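Local coordinates for glutathione peroxidase-like protein (Trypanosoma brucei, PDB 3DWV) that probably reduces peroxides as a tryparedoxin-dependent member of the glutathione peroxidase family, at residues T67-Y72 / K110-I115; L83-N88 / A117-N122; Y132-K137 / T151-D156. The protein carries 1 engineered substitution. All coordinates share one frame; numbering follows the deposited sequence.

Interaction 1 (T67-Y72 / K110-I115); sequences TATTLY and KAEFPI. Unlike the reference sequence in segment 67-72: Thr70 (reference Ala).
Tyr72 and Phe113 form the centre of an aromatic, largely apolar contact between one side of helix 64-75 and a loop segment that follows helix 100-103. No hydrogen bond joins the two segments; the two rings supply most of the contact. The Phe113 edge is directed at the Tyr72 face in a T-shaped pair, with centroids 5.8 Å apart and planes 74° from each other. Before the ring, the CB of Phe113 already sits almost exactly over the middle of the tyrosine, 3.7 Å from the centroid of the Tyr72 ring, as a CH-pi contact. The tyrosine reaches this place because its CG lies anti to the backbone N (chi1 -177°), which carries the ring off the helix and over the loop backbone. There Tyr72 CE2 comes within 3.6 Å of Glu112 O.

Phe113 adopts the less usual first torsion, CG between N and C (chi1 39°), and its ring turns back toward the preceding helical turn. Its CE2 atom meets Ala68 CB at 3.8 Å, while the edge of the ring faces the hydroxyl of Thr69, with OG1 3.5 Å from Phe113 CE2. That hydroxyl is engaged within its own helix, bonded to Tyr65 O. Within the loop, Ala111 CB covers one face of the Phe113 ring, toward its rim. At the outer margin Glu112 passes Thr69 at about a right angle, OE2 lying 4.0 Å from Thr69 CG2; the same carboxylate oxygen is hydrogen-bonded to Asn73, one turn further along the helix.

Tyr72 and Phe113 also both touch Val82 of strand 81-86. Here the loop runs beside that edge strand, its Pro114 bonded through the backbone to Ala84, while the helix packed on the central sheet is a feature of the thioredoxin fold.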
# COMPACT_ATOMS: atom_id res chain seq x y z
N THR A 67 -12.38 -0.66 3.33
CA THR A 67 -11.64 0.01 4.40
C THR A 67 -10.83 1.18 3.85
O THR A 67 -10.97 2.28 4.38
CB THR A 67 -10.71 -0.97 5.12
OG1 THR A 67 -11.57 -1.92 5.78
CG2 THR A 67 -9.96 -0.27 6.23
N ALA A 68 -10.03 0.93 2.82
CA ALA A 68 -9.21 2.03 2.25
C ALA A 68 -10.12 3.17 1.79
O ALA A 68 -9.78 4.33 1.99
CB ALA A 68 -8.39 1.58 1.05
N THR A 69 -11.25 2.89 1.16
CA THR A 69 -12.06 3.98 0.59
C THR A 69 -12.74 4.78 1.69
O THR A 69 -12.80 6.02 1.67
CB THR A 69 -13.09 3.37 -0.37
OG1 THR A 69 -12.38 2.74 -1.49
CG2 THR A 69 -14.03 4.42 -0.92
N THR A 70 -13.27 4.01 2.65
CA THR A 70 -13.86 4.66 3.81
C THR A 70 -12.89 5.60 4.51
O THR A 70 -13.27 6.74 4.81
CB THR A 70 -14.32 3.61 4.85
OG1 THR A 70 -15.33 2.80 4.21
CG2 THR A 70 -14.91 4.33 6.06
N LEU A 71 -11.65 5.15 4.75
CA LEU A 71 -10.71 6.02 5.48
C LEU A 71 -10.32 7.20 4.62
O LEU A 71 -10.26 8.35 5.12
CB LEU A 71 -9.44 5.27 5.88
CG LEU A 71 -9.61 4.18 6.94
CD1 LEU A 71 -8.42 3.23 7.00
CD2 LEU A 71 -9.86 4.84 8.28
N TYR A 72 -10.02 6.97 3.36
CA TYR A 72 -9.73 8.05 2.43
C TYR A 72 -10.78 9.15 2.45
O TYR A 72 -10.51 10.35 2.61
CB TYR A 72 -9.63 7.44 1.02
CG TYR A 72 -9.26 8.48 -0.01
CD1 TYR A 72 -8.03 9.12 0.03
CD2 TYR A 72 -10.17 8.83 -0.99
CE1 TYR A 72 -7.66 10.08 -0.91
CE2 TYR A 72 -9.82 9.79 -1.93
CZ TYR A 72 -8.59 10.40 -1.88
OH TYR A 72 -8.31 11.35 -2.84
N LYS A 110 -9.89 0.15 -9.98
CA LYS A 110 -10.34 1.55 -9.95
C LYS A 110 -10.65 2.02 -8.54
O LYS A 110 -11.23 1.29 -7.73
CB LYS A 110 -11.63 1.76 -10.77
CG LYS A 110 -11.51 1.52 -12.27
CD LYS A 110 -12.78 1.75 -13.05
CE LYS A 110 -14.09 1.19 -12.59
NZ LYS A 110 -14.31 -0.28 -12.61
N ALA A 111 -10.31 3.28 -8.26
CA ALA A 111 -10.54 3.85 -6.95
C ALA A 111 -10.58 5.39 -6.95
O ALA A 111 -10.15 6.12 -7.84
CB ALA A 111 -9.44 3.38 -6.01
N GLU A 112 -11.08 5.94 -5.83
CA GLU A 112 -11.15 7.39 -5.67
C GLU A 112 -9.81 8.00 -5.30
O GLU A 112 -9.59 9.21 -5.46
CB GLU A 112 -12.16 7.62 -4.55
CG GLU A 112 -13.61 7.69 -5.03
CD GLU A 112 -14.45 8.25 -3.88
OE1 GLU A 112 -14.34 9.47 -3.61
OE2 GLU A 112 -15.15 7.41 -3.29
N PHE A 113 -8.91 7.15 -4.78
CA PHE A 113 -7.58 7.61 -4.30
C PHE A 113 -6.54 7.37 -5.38
O PHE A 113 -6.85 6.61 -6.31
CB PHE A 113 -7.22 6.91 -3.00
CG PHE A 113 -7.60 5.44 -2.87
CD1 PHE A 113 -6.81 4.46 -3.42
CD2 PHE A 113 -8.72 4.99 -2.23
CE1 PHE A 113 -7.07 3.10 -3.33
CE2 PHE A 113 -9.03 3.66 -2.09
CZ PHE A 113 -8.22 2.67 -2.67
N PRO A 114 -5.35 7.96 -5.32
CA PRO A 114 -4.31 7.73 -6.33
C PRO A 114 -3.78 6.30 -6.43
O PRO A 114 -3.50 5.62 -5.44
CB PRO A 114 -3.15 8.63 -5.87
CG PRO A 114 -3.89 9.75 -5.17
CD PRO A 114 -4.92 8.99 -4.34
N ILE A 115 -3.62 5.92 -7.71
CA ILE A 115 -3.04 4.61 -8.01
C ILE A 115 -1.77 4.84 -8.82
O ILE A 115 -1.72 5.63 -9.76
CB ILE A 115 -3.98 3.69 -8.80
CG1 ILE A 115 -5.36 3.54 -8.14
CG2 ILE A 115 -3.37 2.32 -9.05
CD1 ILE A 115 -6.45 3.11 -9.07

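Interaction 2 (L83-N88 / A117-N122); sequences LAFPSN and AKINVN. Engineered in segment 83-88: Ser87 (natural residue Cys).
Where strand 81-86 runs out, the backbones of Pro86-Asn88 and Lys118-Ile119 come together in a single beta bridge, Ser87 with Ile119, their CA atoms 5.2 Å apart. The touching parts run 65° apart in direction, and the pairing is brief. Ile119 N donates to Pro86 O at 3.1 Å, and Asn88 N donates to Ile119 O at 3.0 Å. Each acceptor is also approached by a CA-H group: Lys118 CA lies 3.2 Å from Pro86 O, and Ser87 CA lies beside Ile119 O.

A side-chain bond prolongs the pairing. Asn88 ND2 donates to Asn120 OD1 at 3.0 Å, nearly straight at 168°; the acceptor lies in the amide plane of Asn88, whereas the donor stands well above the carbonyl plane of Asn120, and the two amides are turned 81° against each other. A water accepts from the same ND2 and donates to Lys118 O. The other ends of these amides are held by Phe90, through its N to Asn88 OD1 and its O to Asn120 ND2, and Asn120 ND2 also reaches Glu94. Lys118, extended beyond CG, lies along the opposing backbone, its CG 4.0 Å from Pro86 CB. On the inner side, in the conformer described, Ile119 CD1 packs against Phe85 CD2 at 3.6 Å.

Ser87, engineered in place of a natural cysteine, bonds through its hydroxyl to Glu94. Strand 49-54 lies alongside strand 81-86, with Phe85 on Ile51 and Pro86 on Val54, while helix 128-136 adjoins the contact through Leu129 against Phe85 and Tyr130 against Ile119.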
# COMPACT_ATOMS: atom_id res chain seq x y z
N LEU A 83 -2.52 5.82 -0.86
CA LEU A 83 -1.90 5.60 -2.15
C LEU A 83 -1.92 4.11 -2.47
O LEU A 83 -1.62 3.32 -1.55
CB LEU A 83 -0.42 6.01 -2.13
CG LEU A 83 -0.15 7.48 -1.80
CD1 LEU A 83 1.36 7.75 -1.85
CD2 LEU A 83 -0.81 8.43 -2.79
N ALA A 84 -2.21 3.73 -3.72
CA ALA A 84 -2.27 2.32 -4.07
C ALA A 84 -1.17 1.94 -5.09
O ALA A 84 -1.11 2.57 -6.12
CB ALA A 84 -3.64 1.93 -4.65
N PHE A 85 -0.38 0.92 -4.75
CA PHE A 85 0.60 0.39 -5.69
C PHE A 85 0.12 -0.95 -6.24
O PHE A 85 0.06 -1.92 -5.46
CB PHE A 85 1.96 0.14 -5.00
CG PHE A 85 2.73 1.43 -4.77
CD1 PHE A 85 2.49 2.17 -3.63
CD2 PHE A 85 3.69 1.88 -5.66
CE1 PHE A 85 3.21 3.31 -3.36
CE2 PHE A 85 4.41 3.03 -5.41
CZ PHE A 85 4.16 3.76 -4.26
N PRO A 86 -0.30 -1.03 -7.50
CA PRO A 86 -0.70 -2.34 -8.03
C PRO A 86 0.51 -3.22 -8.34
O PRO A 86 1.53 -2.70 -8.82
CB PRO A 86 -1.45 -1.99 -9.32
CG PRO A 86 -1.71 -0.52 -9.22
CD PRO A 86 -0.51 0.05 -8.49
N SER A 87 0.40 -4.51 -8.06
CA SER A 87 1.47 -5.45 -8.38
C SER A 87 1.52 -5.71 -9.89
O SER A 87 0.46 -5.83 -10.52
CB SER A 87 1.29 -6.79 -7.69
OG SER A 87 2.25 -7.74 -8.20
N ASN A 88 2.72 -5.84 -10.46
CA ASN A 88 2.81 -6.21 -11.88
C ASN A 88 2.65 -7.71 -12.09
O ASN A 88 2.80 -8.20 -13.23
CB ASN A 88 4.15 -5.75 -12.46
CG ASN A 88 5.32 -6.43 -11.80
OD1 ASN A 88 5.21 -7.39 -11.05
ND2 ASN A 88 6.54 -5.95 -12.07
N ALA A 117 2.00 3.57 -10.76
CA ALA A 117 2.37 2.56 -11.76
C ALA A 117 2.68 1.21 -11.12
O ALA A 117 3.12 1.22 -9.94
CB ALA A 117 3.63 3.00 -12.52
N LYS A 118 2.49 0.11 -11.83
CA LYS A 118 2.72 -1.26 -11.36
C LYS A 118 4.17 -1.49 -10.99
O LYS A 118 5.07 -0.99 -11.68
CB LYS A 118 2.32 -2.29 -12.43
CG LYS A 118 0.79 -2.31 -12.59
CD LYS A 118 0.26 -3.37 -13.55
CE LYS A 118 -1.14 -3.81 -13.11
NZ LYS A 118 -1.94 -4.38 -14.23
N ILE A 119 4.39 -2.24 -9.92
CA ILE A 119 5.67 -2.54 -9.33
C ILE A 119 5.76 -3.97 -8.82
O ILE A 119 4.71 -4.59 -8.63
CB ILE A 119 5.90 -1.62 -8.11
CG1 ILE A 119 4.92 -1.91 -6.96
CG2 ILE A 119 5.80 -0.15 -8.47
CD1 ILE A 119 5.42 -1.30 -5.65
N ASN A 120 6.96 -4.49 -8.59
CA ASN A 120 7.08 -5.78 -7.86
C ASN A 120 7.08 -5.43 -6.37
O ASN A 120 7.79 -4.47 -5.99
CB ASN A 120 8.35 -6.61 -8.18
CG ASN A 120 8.20 -7.53 -9.38
OD1 ASN A 120 8.71 -7.25 -10.48
ND2 ASN A 120 7.49 -8.64 -9.16
N VAL A 121 6.28 -6.18 -5.57
CA VAL A 121 6.39 -5.78 -4.16
C VAL A 121 7.17 -6.87 -3.41
O VAL A 121 7.62 -6.55 -2.31
CB VAL A 121 5.07 -5.53 -3.47
CG1 VAL A 121 4.31 -4.34 -4.06
CG2 VAL A 121 4.17 -6.75 -3.57
N ASN A 122 7.30 -8.05 -4.03
CA ASN A 122 8.18 -9.09 -3.48
C ASN A 122 9.27 -9.51 -4.48
O ASN A 122 9.27 -9.08 -5.64
CB ASN A 122 7.37 -10.30 -3.04
CG ASN A 122 6.36 -10.01 -1.96
OD1 ASN A 122 6.63 -9.24 -1.05
ND2 ASN A 122 5.22 -10.72 -2.03
O HOH W 1 6.43 -3.21 -13.50

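Interaction 3 (Y132-K137 / T151-D156); sequences YMKKTK and TSFLID
Met133 and Phe153 make most of this buried contact, in which helix 132-136 passes across strand 152-155 with its axis 10.0 Å away and nearly perpendicular, at 84°. The leading interaction is CH-pi: Met133 CB stands over the centre of the Phe153 ring, 3.8 Å from its centroid and only 6° off the ring normal.

Sulfur adds a Met-aromatic contact, since Met133 SD lies obliquely to the same ring, 4.5 Å from the Phe153 centroid. The methionine runs on anti at chi2 and then bends at chi3 (-54°), which brings its CE back to Phe153 CD1 at 3.7 Å.

Apolar packing extends the patch on two sides. Met133 SD reaches Ile155 CD1, 4.1 Å away, and Lys134 CG meets the far end of the phenylalanine at Phe153 CZ.

Two backbone carbonyls also approach the ring, with no hydrogen bond across the contact. Met133 O approaches Phe153 CE2 at 3.4 Å and itself accepts from Lys137 N at the helix end; Lys137 O lies at the ring edge, in its plane, 3.6 Å from Phe153 CE2, and is bonded to Arg164 NE.

The helix thus lies over one face of the sheet. Strand 152-155 runs between strands 49-54 and 161-165, and its Leu154 packs against helix 171-181.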
# COMPACT_ATOMS: atom_id res chain seq x y z
N TYR A 132 12.05 -1.07 1.90
CA TYR A 132 12.12 -0.27 3.14
C TYR A 132 10.94 -0.44 4.07
O TYR A 132 11.13 -0.61 5.29
CB TYR A 132 12.28 1.20 2.70
CG TYR A 132 12.12 2.20 3.85
CD1 TYR A 132 13.07 2.32 4.87
CD2 TYR A 132 11.01 3.03 3.88
CE1 TYR A 132 12.89 3.25 5.90
CE2 TYR A 132 10.81 3.94 4.88
CZ TYR A 132 11.76 4.04 5.89
OH TYR A 132 11.52 4.97 6.87
N MET A 133 9.68 -0.34 3.59
CA MET A 133 8.54 -0.45 4.49
C MET A 133 8.46 -1.84 5.11
O MET A 133 8.17 -2.00 6.30
CB MET A 133 7.23 -0.14 3.72
CG MET A 133 7.14 1.30 3.28
SD MET A 133 5.52 1.73 2.58
CE MET A 133 5.26 0.54 1.28
N LYS A 134 8.76 -2.88 4.30
CA LYS A 134 8.67 -4.27 4.80
C LYS A 134 9.69 -4.57 5.87
O LYS A 134 9.44 -5.34 6.82
CB LYS A 134 8.86 -5.25 3.63
CG LYS A 134 7.68 -5.27 2.64
CD LYS A 134 8.16 -5.75 1.27
CE LYS A 134 8.50 -7.22 1.25
NZ LYS A 134 8.99 -7.65 -0.10
N LYS A 135 10.90 -3.98 5.72
CA LYS A 135 11.87 -4.32 6.77
C LYS A 135 11.60 -3.43 7.97
O LYS A 135 11.86 -3.87 9.11
CB LYS A 135 13.31 -4.25 6.29
CG LYS A 135 13.84 -2.87 5.97
CD LYS A 135 15.34 -2.82 6.25
CE LYS A 135 15.91 -1.45 5.89
NZ LYS A 135 15.55 -1.13 4.48
N THR A 136 11.06 -2.23 7.75
CA THR A 136 10.72 -1.41 8.93
C THR A 136 9.60 -2.05 9.74
O THR A 136 9.67 -2.11 10.98
CB THR A 136 10.34 0.02 8.53
OG1 THR A 136 11.43 0.56 7.79
CG2 THR A 136 10.12 0.89 9.77
N LYS A 137 8.57 -2.51 9.05
CA LYS A 137 7.41 -3.14 9.71
C LYS A 137 7.22 -4.51 9.06
O LYS A 137 6.47 -4.67 8.08
CB LYS A 137 6.13 -2.31 9.64
CG LYS A 137 6.31 -0.88 10.15
CD LYS A 137 6.59 -0.80 11.62
CE LYS A 137 5.60 -1.37 12.59
NZ LYS A 137 6.16 -1.03 13.97
N THR A 151 -2.73 -5.40 1.67
CA THR A 151 -1.92 -5.09 2.86
C THR A 151 -1.62 -3.60 2.84
O THR A 151 -1.54 -3.00 1.76
CB THR A 151 -0.62 -5.90 2.88
OG1 THR A 151 -0.98 -7.26 3.11
CG2 THR A 151 0.37 -5.51 3.99
N SER A 152 -1.51 -2.97 4.04
CA SER A 152 -1.15 -1.55 4.06
C SER A 152 -0.10 -1.25 5.12
O SER A 152 0.09 -2.02 6.08
CB SER A 152 -2.37 -0.65 4.30
OG SER A 152 -3.07 -0.94 5.50
N PHE A 153 0.52 -0.08 4.87
CA PHE A 153 1.42 0.51 5.83
C PHE A 153 0.90 1.89 6.20
O PHE A 153 0.62 2.71 5.33
CB PHE A 153 2.85 0.66 5.30
CG PHE A 153 3.47 -0.71 4.97
CD1 PHE A 153 3.24 -1.33 3.74
CD2 PHE A 153 4.26 -1.31 5.96
CE1 PHE A 153 3.84 -2.55 3.52
CE2 PHE A 153 4.83 -2.56 5.72
CZ PHE A 153 4.58 -3.17 4.51
N LEU A 154 0.78 2.13 7.51
CA LEU A 154 0.49 3.47 8.01
C LEU A 154 1.79 4.26 8.20
O LEU A 154 2.73 3.77 8.85
CB LEU A 154 -0.25 3.39 9.32
CG LEU A 154 -0.78 4.69 9.91
CD1 LEU A 154 -1.79 5.43 9.06
CD2 LEU A 154 -1.43 4.35 11.26
N ILE A 155 1.82 5.43 7.60
CA ILE A 155 2.99 6.30 7.56
C ILE A 155 2.73 7.55 8.42
O ILE A 155 1.64 8.15 8.30
CB ILE A 155 3.23 6.73 6.10
CG1 ILE A 155 3.20 5.55 5.10
CG2 ILE A 155 4.50 7.55 6.03
CD1 ILE A 155 4.16 4.42 5.41
N ASP A 156 3.66 7.96 9.26
CA ASP A 156 3.42 9.14 10.11
C ASP A 156 3.69 10.45 9.38
O ASP A 156 3.99 10.45 8.18
CB ASP A 156 4.15 8.98 11.44
CG ASP A 156 5.65 9.14 11.39
OD1 ASP A 156 6.17 9.59 10.35
OD2 ASP A 156 6.39 8.84 12.38

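In the fold
Following the chain from its N terminus, helix 64-75 leads into strand 81-86, and the long connection beyond helix 100-103 returns to both. Interaction 1 closes a loop from 67-72 to 110-115, joining helix 64-75 to that connection, and interaction 2 one from 83-88 to 117-122; their segments alternate, so the loops cross. They also touch, through Ala84 N with Pro114 O and the packing of Ile115 on Pro86. Interaction 3 comes later in series, closing the short connection between helix 128-136 and strand 152-155. Interactions 2 and 3 reach the same sheet, and Lys134 NZ joins them by bonds to Val121 O and Asn122 OD1. Interactions 1 and 3 lie on opposite sides of the chain's centre.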